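PDB 4X2M: NTF2 domain-containing protein from Chaetomium thermophilum, which probably serves in nuclear mRNA export as Mtr2, the small NTF2-like partner of the Mex67 export receptor. Local coordinates for residues 125-130 and 147-152. Numbering follows the deposited sequence.
Sequences LTVSGS and QHFNDV
Gly129 and Phe149 form an antiparallel hydrogen-bonded pair with a ring laid across it. Phe149 has CG wedged between its backbone N and carbonyl carbon (chi1 80°), which swings the phenyl group over the neighbouring strand; CE1 comes 3.4 Å from Gly129 C, and Gly129 N lies over one face, offset toward the rim. With no side chain on Gly129, the ring can lie against bare backbone. Phe149 N reaches Gly129 O at 3.0 Å, from well above the carbonyl plane, whereas Gly129 N bonds Phe149 O at 3.1 Å with a smaller tilt. Two residues along, Val127 and Asp151 make the more regular pair, both bonds in the carbonyl plane and Val127 N 2.7 Å from Asp151 O.

Ser128, Asn150 and His148 occupy the other face. The imidazole, its CG anti to the backbone N (chi1 166°), presents NE2 edge-on to Ser128 OG at 3.2 Å, a diagonal hydrogen bond between strands.

Further out, Tyr87 meets Phe149 edge-to-face, while His178 and Tyr16 hold the Asp151 carboxylate. This hairpin lies mid-sheet in the NTF2-like fold, between strands 83-96 and 173-182, with helix 3-20 packed against Leu125 and Val127.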
loop_
_atom_site.group_PDB
_atom_site.type_symbol
_atom_site.label_atom_id
_atom_site.label_comp_id
_atom_site.label_asym_id
_atom_site.label_seq_id
_atom_site.Cartn_x
_atom_site.Cartn_y
_atom_site.Cartn_z
ATOM N N LEU A 125 7.133 -6.577 -3.094
ATOM C CA LEU A 125 7.581 -5.289 -2.576
ATOM C C LEU A 125 7.622 -5.312 -1.055
ATOM O O LEU A 125 6.615 -5.587 -0.404
ATOM C CB LEU A 125 6.660 -4.169 -3.066
ATOM C CG LEU A 125 6.849 -2.777 -2.455
ATOM C CD1 LEU A 125 8.219 -2.214 -2.798
ATOM C CD2 LEU A 125 5.749 -1.841 -2.932
ATOM N N THR A 126 8.793 -5.015 -0.500
ATOM C CA THR A 126 8.971 -4.925 0.943
ATOM C C THR A 126 9.257 -3.481 1.327
ATOM O O THR A 126 10.161 -2.854 0.777
ATOM C CB THR A 126 10.120 -5.824 1.441
ATOM O OG1 THR A 126 9.853 -7.187 1.093
ATOM C CG2 THR A 126 10.276 -5.713 2.954
ATOM N N VAL A 127 8.475 -2.964 2.269
ATOM C CA VAL A 127 8.607 -1.586 2.721
ATOM C C VAL A 127 8.923 -1.566 4.209
ATOM O O VAL A 127 8.299 -2.280 4.992
ATOM C CB VAL A 127 7.323 -0.774 2.453
ATOM C CG1 VAL A 127 7.497 0.677 2.890
ATOM C CG2 VAL A 127 6.945 -0.847 0.980
ATOM N N SER A 128 9.899 -0.746 4.587
ATOM C CA SER A 128 10.267 -0.570 5.985
ATOM C C SER A 128 10.134 0.897 6.358
ATOM O O SER A 128 10.502 1.779 5.581
ATOM C CB SER A 128 11.693 -1.060 6.240
ATOM O OG SER A 128 12.103 -0.766 7.564
ATOM N N GLY A 129 9.604 1.161 7.546
ATOM C CA GLY A 129 9.435 2.528 7.998
ATOM C C GLY A 129 9.045 2.637 9.456
ATOM O O GLY A 129 9.168 1.679 10.219
ATOM N N SER A 130 8.569 3.819 9.835
ATOM C CA SER A 130 8.178 4.096 11.209
ATOM C C SER A 130 6.789 4.721 11.264
ATOM O O SER A 130 6.367 5.403 10.328
ATOM C CB SER A 130 9.194 5.026 11.875
ATOM O OG SER A 130 10.506 4.501 11.778
ATOM N N GLN A 147 6.368 3.429 16.484
ATOM C CA GLN A 147 6.429 2.040 16.046
ATOM C C GLN A 147 7.313 1.919 14.817
ATOM O O GLN A 147 7.457 2.866 14.045
ATOM C CB GLN A 147 5.036 1.495 15.718
ATOM C CG GLN A 147 4.114 1.317 16.906
ATOM C CD GLN A 147 2.748 0.803 16.491
ATOM O OE1 GLN A 147 2.283 1.070 15.382
ATOM N NE2 GLN A 147 2.106 0.045 17.371
ATOM N N HIS A 148 7.908 0.744 14.651
ATOM C CA HIS A 148 8.508 0.351 13.386
ATOM C C HIS A 148 7.506 -0.537 12.666
ATOM O O HIS A 148 6.830 -1.338 13.309
ATOM C CB HIS A 148 9.828 -0.382 13.613
ATOM C CG HIS A 148 10.332 -1.106 12.406
ATOM N ND1 HIS A 148 10.281 -2.478 12.289
ATOM C CD2 HIS A 148 10.895 -0.651 11.261
ATOM C CE1 HIS A 148 10.794 -2.838 11.127
ATOM N NE2 HIS A 148 11.171 -1.748 10.482
ATOM N N PHE A 149 7.399 -0.398 11.347
ATOM C CA PHE A 149 6.513 -1.268 10.581
ATOM C C PHE A 149 7.187 -1.868 9.353
ATOM O O PHE A 149 8.102 -1.280 8.772
ATOM C CB PHE A 149 5.245 -0.509 10.162
ATOM C CG PHE A 149 5.424 0.382 8.960
ATOM C CD1 PHE A 149 5.813 1.703 9.108
ATOM C CD2 PHE A 149 5.177 -0.098 7.683
ATOM C CE1 PHE A 149 5.968 2.522 8.004
ATOM C CE2 PHE A 149 5.331 0.716 6.578
ATOM C CZ PHE A 149 5.726 2.029 6.737
ATOM N N ASN A 150 6.711 -3.051 8.977
ATOM C CA ASN A 150 7.099 -3.698 7.733
ATOM C C ASN A 150 5.864 -4.034 6.921
ATOM O O ASN A 150 4.894 -4.583 7.447
ATOM C CB ASN A 150 7.897 -4.979 7.986
ATOM C CG ASN A 150 9.323 -4.710 8.403
ATOM O OD1 ASN A 150 9.744 -5.106 9.488
ATOM N ND2 ASN A 150 10.078 -4.039 7.540
ATOM N N ASP A 151 5.905 -3.692 5.640
ATOM C CA ASP A 151 4.844 -4.045 4.711
ATOM C C ASP A 151 5.409 -4.935 3.620
ATOM O O ASP A 151 6.464 -4.643 3.060
ATOM C CB ASP A 151 4.218 -2.791 4.098
ATOM C CG ASP A 151 2.920 -2.387 4.774
ATOM O OD1 ASP A 151 2.153 -3.279 5.196
ATOM O OD2 ASP A 151 2.663 -1.168 4.879
ATOM N N VAL A 152 4.704 -6.022 3.325
ATOM C CA VAL A 152 5.056 -6.885 2.208
ATOM C C VAL A 152 3.881 -6.964 1.248
ATOM O O VAL A 152 2.821 -7.485 1.596
ATOM C CB VAL A 152 5.443 -8.301 2.677
ATOM C CG1 VAL A 152 5.858 -9.162 1.490
ATOM C CG2 VAL A 152 6.567 -8.236 3.700
#